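Local coordinates for protein Succinylglutamatedesuccinylase/aspartoacylase (Rhodobacter sphaeroides 2.4.1, PDB 3CDX) that probably hydrolyses amide bonds other than peptide bonds, or ester bonds, as a metal-dependent member of the succinylglutamate desuccinylase/aspartoacylase family, at residues F17-R28 with V41-G51; A151-N162 with I317-G325. All coordinates share one frame; numbering follows the deposited sequence.

Contact 1: residues F17-R28 with V41-G51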
# COMPACT_ATOMS: atom_id res chain seq x y z
N PHE A 17 16.48 -33.27 -19.25
CA PHE A 17 15.68 -33.10 -20.46
C PHE A 17 16.06 -34.04 -21.63
O PHE A 17 15.30 -34.16 -22.59
CB PHE A 17 15.70 -31.63 -20.89
CG PHE A 17 14.96 -30.69 -19.94
CD1 PHE A 17 13.59 -30.45 -20.09
CD2 PHE A 17 15.64 -30.06 -18.90
CE1 PHE A 17 12.90 -29.57 -19.21
CE2 PHE A 17 14.98 -29.19 -18.04
CZ PHE A 17 13.60 -28.95 -18.19
N ASP A 18 17.20 -34.72 -21.51
CA ASP A 18 17.66 -35.70 -22.51
C ASP A 18 17.25 -37.14 -22.16
O ASP A 18 17.49 -38.06 -22.94
CB ASP A 18 19.18 -35.64 -22.65
CG ASP A 18 19.67 -34.31 -23.21
OD1 ASP A 18 19.03 -33.78 -24.14
OD2 ASP A 18 20.72 -33.80 -22.71
N ARG A 19 16.63 -37.33 -20.99
CA ARG A 19 16.27 -38.66 -20.53
C ARG A 19 14.90 -39.07 -21.05
O ARG A 19 13.93 -38.32 -20.91
CB ARG A 19 16.29 -38.68 -19.02
CG ARG A 19 16.05 -40.05 -18.40
CD ARG A 19 16.54 -40.04 -16.96
NE ARG A 19 15.47 -39.90 -15.99
CZ ARG A 19 15.62 -39.37 -14.77
NH1 ARG A 19 14.57 -39.30 -13.95
NH2 ARG A 19 16.81 -38.89 -14.38
N ASP A 20 14.81 -40.26 -21.63
CA ASP A 20 13.52 -40.79 -22.10
C ASP A 20 12.58 -41.10 -20.95
O ASP A 20 13.00 -41.50 -19.88
CB ASP A 20 13.71 -42.06 -22.92
CG ASP A 20 14.10 -41.80 -24.37
OD1 ASP A 20 14.14 -40.63 -24.82
OD2 ASP A 20 14.37 -42.80 -25.06
N GLY A 21 11.28 -40.92 -21.20
CA GLY A 21 10.26 -41.14 -20.22
C GLY A 21 9.55 -39.84 -19.86
O GLY A 21 9.55 -38.85 -20.63
N ARG A 22 8.95 -39.84 -18.68
CA ARG A 22 8.22 -38.69 -18.19
C ARG A 22 8.85 -38.23 -16.90
O ARG A 22 9.10 -39.05 -16.03
CB ARG A 22 6.75 -39.05 -17.98
CG ARG A 22 5.90 -37.94 -17.38
CD ARG A 22 4.45 -38.38 -17.22
NE ARG A 22 3.58 -37.26 -16.85
CZ ARG A 22 3.38 -36.88 -15.59
NH1 ARG A 22 3.98 -37.53 -14.58
NH2 ARG A 22 2.57 -35.87 -15.33
N GLN A 23 9.11 -36.92 -16.82
CA GLN A 23 9.53 -36.22 -15.58
C GLN A 23 8.58 -35.06 -15.33
O GLN A 23 8.39 -34.22 -16.19
CB GLN A 23 10.95 -35.67 -15.71
CG GLN A 23 12.05 -36.77 -15.61
CD GLN A 23 13.33 -36.31 -16.24
OE1 GLN A 23 14.27 -35.89 -15.52
NE2 GLN A 23 13.39 -36.34 -17.59
N ALA A 24 7.95 -35.06 -14.15
CA ALA A 24 7.04 -34.00 -13.72
C ALA A 24 7.62 -33.46 -12.44
O ALA A 24 7.69 -34.18 -11.45
CB ALA A 24 5.65 -34.57 -13.46
N GLY A 25 8.02 -32.19 -12.45
CA GLY A 25 8.63 -31.56 -11.27
C GLY A 25 8.51 -30.05 -11.28
O GLY A 25 7.56 -29.50 -11.84
N TYR A 26 9.46 -29.38 -10.66
CA TYR A 26 9.40 -27.92 -10.50
C TYR A 26 10.76 -27.37 -10.73
O TYR A 26 11.75 -27.97 -10.31
CB TYR A 26 8.99 -27.56 -9.08
CG TYR A 26 7.68 -28.18 -8.71
CD1 TYR A 26 6.49 -27.60 -9.12
CD2 TYR A 26 7.62 -29.37 -7.96
CE1 TYR A 26 5.29 -28.15 -8.81
CE2 TYR A 26 6.38 -29.95 -7.67
CZ TYR A 26 5.23 -29.31 -8.11
OH TYR A 26 4.00 -29.80 -7.84
N ALA A 27 10.84 -26.22 -11.38
CA ALA A 27 12.05 -25.42 -11.25
C ALA A 27 11.90 -24.57 -10.00
O ALA A 27 10.85 -24.01 -9.77
CB ALA A 27 12.30 -24.55 -12.48
N ARG A 28 12.95 -24.45 -9.21
CA ARG A 28 12.88 -23.73 -7.94
C ARG A 28 13.48 -22.35 -8.10
O ARG A 28 14.71 -22.20 -8.23
CB ARG A 28 13.63 -24.52 -6.85
CG ARG A 28 13.10 -25.92 -6.66
CD ARG A 28 13.91 -26.77 -5.66
NE ARG A 28 15.32 -27.06 -6.03
CZ ARG A 28 15.70 -28.01 -6.89
NH1 ARG A 28 14.81 -28.76 -7.52
NH2 ARG A 28 17.00 -28.20 -7.14
N VAL A 41 9.96 -20.12 -5.14
CA VAL A 41 8.69 -20.41 -5.77
C VAL A 41 8.89 -21.60 -6.73
O VAL A 41 9.82 -21.61 -7.54
CB VAL A 41 8.10 -19.13 -6.44
CG1 VAL A 41 9.05 -18.59 -7.37
CG2 VAL A 41 6.81 -19.43 -7.19
N GLU A 42 8.03 -22.60 -6.62
CA GLU A 42 8.08 -23.78 -7.48
C GLU A 42 7.27 -23.56 -8.76
O GLU A 42 6.05 -23.30 -8.72
CB GLU A 42 7.57 -25.01 -6.73
CG GLU A 42 8.56 -25.47 -5.64
CD GLU A 42 7.99 -26.47 -4.62
OE1 GLU A 42 6.80 -26.84 -4.68
OE2 GLU A 42 8.76 -26.87 -3.73
N ILE A 43 7.96 -23.71 -9.89
CA ILE A 43 7.36 -23.50 -11.19
C ILE A 43 7.20 -24.89 -11.82
O ILE A 43 8.19 -25.53 -12.17
CB ILE A 43 8.25 -22.61 -12.11
CG1 ILE A 43 8.79 -21.36 -11.41
CG2 ILE A 43 7.52 -22.30 -13.47
CD1 ILE A 43 7.87 -20.17 -11.25
N PRO A 44 5.95 -25.36 -11.98
CA PRO A 44 5.75 -26.70 -12.58
C PRO A 44 6.29 -26.88 -14.02
O PRO A 44 6.05 -26.05 -14.90
CB PRO A 44 4.22 -26.89 -12.52
CG PRO A 44 3.63 -25.55 -12.23
CD PRO A 44 4.68 -24.73 -11.55
N ILE A 45 7.03 -27.98 -14.22
CA ILE A 45 7.57 -28.40 -15.53
C ILE A 45 7.42 -29.92 -15.67
O ILE A 45 7.85 -30.67 -14.78
CB ILE A 45 9.10 -28.14 -15.69
CG1 ILE A 45 9.48 -26.68 -15.53
CG2 ILE A 45 9.62 -28.67 -17.07
CD1 ILE A 45 11.01 -26.46 -15.45
N THR A 46 6.77 -30.35 -16.76
CA THR A 46 6.60 -31.75 -17.12
C THR A 46 7.24 -31.93 -18.50
O THR A 46 7.04 -31.12 -19.42
CB THR A 46 5.11 -32.19 -17.17
OG1 THR A 46 4.47 -31.92 -15.92
CG2 THR A 46 4.99 -33.72 -17.42
N VAL A 47 8.05 -32.98 -18.62
CA VAL A 47 8.70 -33.33 -19.90
C VAL A 47 8.43 -34.78 -20.18
O VAL A 47 8.58 -35.64 -19.28
CB VAL A 47 10.24 -33.02 -19.93
CG1 VAL A 47 10.99 -33.87 -18.91
CG2 VAL A 47 10.82 -33.27 -21.34
N VAL A 48 7.96 -35.04 -21.40
CA VAL A 48 7.81 -36.39 -21.93
C VAL A 48 8.76 -36.51 -23.13
O VAL A 48 8.70 -35.72 -24.08
CB VAL A 48 6.33 -36.71 -22.34
CG1 VAL A 48 6.22 -38.09 -22.96
CG2 VAL A 48 5.39 -36.59 -21.16
N LYS A 49 9.65 -37.51 -23.07
CA LYS A 49 10.56 -37.79 -24.17
C LYS A 49 10.47 -39.27 -24.55
O LYS A 49 10.55 -40.15 -23.71
CB LYS A 49 11.99 -37.38 -23.79
CG LYS A 49 13.02 -37.47 -24.93
CD LYS A 49 14.41 -37.08 -24.45
CE LYS A 49 15.52 -37.89 -25.13
NZ LYS A 49 15.56 -37.67 -26.58
N ASN A 50 10.30 -39.53 -25.84
CA ASN A 50 10.29 -40.89 -26.37
C ASN A 50 10.68 -40.87 -27.83
O ASN A 50 10.25 -39.98 -28.60
CB ASN A 50 8.90 -41.53 -26.23
CG ASN A 50 8.87 -43.02 -26.62
OD1 ASN A 50 9.58 -43.84 -26.05
ND2 ASN A 50 8.01 -43.36 -27.57
N GLY A 51 11.49 -41.85 -28.21
CA GLY A 51 11.73 -42.15 -29.61
C GLY A 51 12.43 -41.01 -30.28
O GLY A 51 13.39 -40.45 -29.74
O HOH W 1 14.40 -40.53 -27.42
O HOH W 2 13.26 -44.21 -27.06
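Lys49 bends its side chain across Asp20 and past the carbonyls of the loop leading into strand 21-28, and it is worth tracing atom by atom. CB lies 3.6 Å from Arg19 O. CG, placed anti to the backbone N (chi1 -173°), passes 3.4 Å from Asp20 OD1. CD comes equally near Phe17 O and Asp18 O, and there the chain bends. CE ends up among oxygens, 3.0 Å from Asp18 O with Asp20 OD1 almost as close. At the tip, Lys49 NZ makes a long salt bridge of 3.7 Å to Asp20 OD1. A water that accepts from NZ also lies close to that same carboxylate oxygen. A second water links Asp20 OD2 to Gly51 N.

On the same face as Lys49, Gln23 and Val47 lie side by side, with CB of the glutamine 3.7 Å from CG1 of the valine; Gln23 NE2 also touches that methyl while donating to Asp16 O. The ring edge of Phe17 meets Ile45 CG2 at 4.0 Å from CE1.

On the other face, Arg22 lays one face of its guanidinium over Thr46 CG2, while its NH2 makes a salt bridge with Asp304 of the second subunit. The Tyr26 ring rests against Glu42 CB, 3.7 Å from CD1, and against Pro44. Glu42 OE1 sits over the ring centre, its carboxylate plane only 25° from the ring's. Tyr26 and Glu42 also look to other chains: Tyr26 OH bonds Val303 N of the second subunit, and Glu42 OE1 pairs with Arg329 of the third.

Between the two strands, eight backbone hydrogen bonds run in antiparallel register from Gly21-Lys49 to Ala27-Ile43. Gly21 has backbone angles that suit only glycine. This is a long, twisted beta hairpin, with strand 41-50 joined on its far side to strand 87-92.

Contact 2: residues A151-N162 with I317-G325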
# COMPACT_ATOMS: atom_id res chain seq x y z
N ALA A 151 -6.62 -11.99 -23.19
CA ALA A 151 -6.54 -10.55 -22.89
C ALA A 151 -6.63 -10.22 -21.40
O ALA A 151 -6.61 -9.04 -21.03
CB ALA A 151 -7.57 -9.79 -23.68
N GLY A 152 -6.71 -11.26 -20.55
CA GLY A 152 -6.71 -11.12 -19.10
C GLY A 152 -7.86 -10.25 -18.62
O GLY A 152 -9.03 -10.48 -18.99
N HIS A 153 -7.53 -9.23 -17.83
CA HIS A 153 -8.47 -8.21 -17.42
C HIS A 153 -8.61 -7.00 -18.36
O HIS A 153 -9.46 -6.15 -18.12
CB HIS A 153 -8.11 -7.69 -16.02
CG HIS A 153 -8.27 -8.72 -14.95
ND1 HIS A 153 -7.33 -9.70 -14.72
CD2 HIS A 153 -9.26 -8.93 -14.06
CE1 HIS A 153 -7.73 -10.47 -13.73
NE2 HIS A 153 -8.89 -10.01 -13.29
N SER A 154 -7.78 -6.95 -19.40
CA SER A 154 -7.70 -5.80 -20.32
C SER A 154 -8.82 -5.70 -21.40
O SER A 154 -9.31 -4.61 -21.74
CB SER A 154 -6.32 -5.78 -21.00
OG SER A 154 -5.27 -5.58 -20.05
N TYR A 155 -9.19 -6.85 -21.94
CA TYR A 155 -10.10 -6.94 -23.06
C TYR A 155 -10.75 -8.30 -23.04
O TYR A 155 -10.39 -9.16 -22.25
CB TYR A 155 -9.32 -6.89 -24.40
CG TYR A 155 -8.59 -5.62 -24.54
CD1 TYR A 155 -9.30 -4.44 -24.71
CD2 TYR A 155 -7.21 -5.58 -24.49
CE1 TYR A 155 -8.67 -3.23 -24.80
CE2 TYR A 155 -6.53 -4.37 -24.58
CZ TYR A 155 -7.29 -3.18 -24.73
OH TYR A 155 -6.69 -1.94 -24.83
N ASP A 156 -11.73 -8.49 -23.91
CA ASP A 156 -12.01 -9.83 -24.35
C ASP A 156 -11.33 -9.98 -25.70
O ASP A 156 -11.00 -8.99 -26.38
CB ASP A 156 -13.51 -10.10 -24.46
CG ASP A 156 -13.82 -11.60 -24.38
OD1 ASP A 156 -12.90 -12.39 -24.06
OD2 ASP A 156 -14.99 -11.99 -24.64
N SER A 157 -11.12 -11.22 -26.10
CA SER A 157 -10.56 -11.49 -27.40
C SER A 157 -11.33 -12.65 -27.99
O SER A 157 -11.79 -13.55 -27.26
CB SER A 157 -9.05 -11.76 -27.29
OG SER A 157 -8.81 -12.94 -26.52
N THR A 158 -11.55 -12.62 -29.30
CA THR A 158 -12.17 -13.77 -29.94
C THR A 158 -11.14 -14.89 -30.08
O THR A 158 -9.98 -14.62 -30.44
CB THR A 158 -12.88 -13.40 -31.28
OG1 THR A 158 -13.61 -14.53 -31.75
CG2 THR A 158 -11.90 -12.98 -32.32
N PRO A 159 -11.52 -16.14 -29.72
CA PRO A 159 -10.50 -17.21 -29.78
C PRO A 159 -9.74 -17.32 -31.11
O PRO A 159 -10.33 -17.52 -32.19
CB PRO A 159 -11.26 -18.47 -29.42
CG PRO A 159 -12.56 -17.95 -28.63
CD PRO A 159 -12.83 -16.60 -29.20
N SER A 160 -8.42 -17.30 -31.01
CA SER A 160 -7.55 -17.10 -32.14
C SER A 160 -6.13 -17.48 -31.78
O SER A 160 -5.78 -17.54 -30.57
CB SER A 160 -7.57 -15.61 -32.51
OG SER A 160 -7.39 -14.81 -31.34
N THR A 161 -5.31 -17.73 -32.81
CA THR A 161 -3.86 -17.83 -32.68
C THR A 161 -3.34 -16.54 -33.24
O THR A 161 -4.08 -15.78 -33.87
CB THR A 161 -3.22 -19.02 -33.48
OG1 THR A 161 -3.68 -19.00 -34.84
CG2 THR A 161 -3.59 -20.35 -32.90
N ASN A 162 -2.06 -16.29 -33.02
CA ASN A 162 -1.43 -15.09 -33.59
C ASN A 162 0.04 -15.35 -33.87
O ASN A 162 0.61 -16.33 -33.38
CB ASN A 162 -1.60 -13.86 -32.70
CG ASN A 162 -1.08 -14.09 -31.30
OD1 ASN A 162 0.12 -14.10 -31.07
ND2 ASN A 162 -1.97 -14.27 -30.37
N ILE A 317 -13.59 -7.60 -38.49
CA ILE A 317 -14.18 -8.36 -37.38
C ILE A 317 -13.47 -7.88 -36.10
O ILE A 317 -12.23 -7.68 -36.10
CB ILE A 317 -13.98 -9.88 -37.62
CG1 ILE A 317 -14.57 -10.26 -38.98
CG2 ILE A 317 -14.54 -10.78 -36.45
CD1 ILE A 317 -14.61 -11.74 -39.25
N VAL A 318 -14.23 -7.61 -35.04
CA VAL A 318 -13.64 -7.23 -33.76
C VAL A 318 -12.79 -8.39 -33.24
O VAL A 318 -13.27 -9.51 -33.06
CB VAL A 318 -14.69 -6.72 -32.71
CG1 VAL A 318 -14.02 -6.28 -31.41
CG2 VAL A 318 -15.47 -5.52 -33.30
N TRP A 319 -11.51 -8.12 -33.03
CA TRP A 319 -10.59 -9.13 -32.50
C TRP A 319 -10.46 -9.04 -30.97
O TRP A 319 -10.62 -10.06 -30.28
CB TRP A 319 -9.22 -9.01 -33.16
CG TRP A 319 -8.22 -10.02 -32.67
CD1 TRP A 319 -8.45 -11.33 -32.31
CD2 TRP A 319 -6.83 -9.80 -32.48
NE1 TRP A 319 -7.28 -11.93 -31.93
CE2 TRP A 319 -6.27 -11.00 -32.00
CE3 TRP A 319 -5.99 -8.69 -32.67
CZ2 TRP A 319 -4.92 -11.14 -31.74
CZ3 TRP A 319 -4.63 -8.83 -32.37
CH2 TRP A 319 -4.11 -10.04 -31.92
N PHE A 320 -10.11 -7.82 -30.51
CA PHE A 320 -10.14 -7.40 -29.09
C PHE A 320 -11.25 -6.41 -28.88
O PHE A 320 -11.38 -5.43 -29.63
CB PHE A 320 -8.83 -6.72 -28.66
CG PHE A 320 -7.71 -7.66 -28.32
CD1 PHE A 320 -7.55 -8.86 -28.99
CD2 PHE A 320 -6.79 -7.34 -27.30
CE1 PHE A 320 -6.50 -9.75 -28.65
CE2 PHE A 320 -5.74 -8.23 -26.96
CZ PHE A 320 -5.60 -9.42 -27.65
N GLY A 321 -12.03 -6.63 -27.82
CA GLY A 321 -13.13 -5.75 -27.46
C GLY A 321 -12.96 -5.23 -26.06
O GLY A 321 -12.31 -5.90 -25.22
N ALA A 322 -13.54 -4.07 -25.81
CA ALA A 322 -13.46 -3.37 -24.51
C ALA A 322 -13.54 -4.33 -23.31
O ALA A 322 -14.39 -5.23 -23.28
CB ALA A 322 -14.54 -2.33 -24.42
N GLY A 323 -12.65 -4.14 -22.34
CA GLY A 323 -12.61 -4.92 -21.09
C GLY A 323 -13.34 -4.17 -20.00
O GLY A 323 -14.58 -4.29 -19.89
N PRO A 324 -12.60 -3.40 -19.17
CA PRO A 324 -13.19 -2.57 -18.08
C PRO A 324 -14.25 -1.61 -18.60
O PRO A 324 -14.07 -1.01 -19.66
CB PRO A 324 -12.02 -1.73 -17.54
CG PRO A 324 -10.80 -2.25 -18.17
CD PRO A 324 -11.12 -3.26 -19.26
N GLY A 325 -15.34 -1.43 -17.85
CA GLY A 325 -16.27 -0.34 -18.14
C GLY A 325 -15.60 1.02 -18.12
O GLY A 325 -15.74 1.82 -19.05
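Trp319 and Ser160 make the polar side-chain link here. The indole swings out anti to the backbone N (chi1 180°), which carries NE1 to Ser160 OG at 2.9 Å, with the oxygen almost in the ring plane. Ser160 holds OG between its own backbone N and carbonyl carbon (chi1 48°); from there OG donates to Thr158 O at 2.7 Å and also lies in hydrogen-bonding position to Glu214 O on the neighbouring strand 209-214, so the two carbonyls must share or compete for its one proton. With an alanine at this position, the indole N-H is likely to lose its acceptor and Thr158 O its donor, leaving the tryptophan ring freer to shift.

The rest of the indole is fitted as closely. Thr158 CG2 reaches its edge in the ring plane, 3.8 Å from CD1, while Phe320 CE1 lies over one face, 3.6 Å above it. Trp319 and Phe320 both face Val335 of strand 332-339, so strand 316-322 carries a classic beta bulge where it turns the corner. At and just after the bulge the chain pairs antiparallel with strand 155-157 and the residue following it: Asp156 and Gly321 exchange two backbone hydrogen bonds, and Thr158 N bonds Trp319 O.

Phe320 packs on the side of Ser157. Ser157 CB touches its CE1 at 3.5 Å, and Tyr155 CD2 comes to the ring edge, 3.3 Å from Phe320 CD2. The two ring planes are inclined at 50°. Tyr155 in turn takes Gly321 O at its own edge, in plane and 3.4 Å from CD1, while its hydroxyl bonds Ala332 O. Trp38 of the fourth subunit brings its ring against Phe320.

Gly323 lies so close to the backbone of Ser154 and Tyr155 that a CB would clash. Ala151 CB leans on Phe320 CE2, and the Ala151 side chain is about 7 Å from the bound calcium ion.

Contact 1 and contact 2 lie on opposite sides of the chain's centre, with nearest atoms about 18 Å apart, and do not touch. Contact 1 is local: two neighbouring strands of one hairpin, partly buried, with charged and polar ends running out to waters and other subunits. Contact 2 is buried, though the fourth subunit also covers it, and long-range, bringing residues 151-162, just after the calcium ligand His149, against a strand some 155 residues later. A regular ladder of backbone bonds holds the hairpin, whereas contact 2, with its bulged strand and few backbone bonds, relies on aromatic packing and one indole-hydroxyl bond. Both contacts also meet the second subunit, and only contact 2 lies near the metal site.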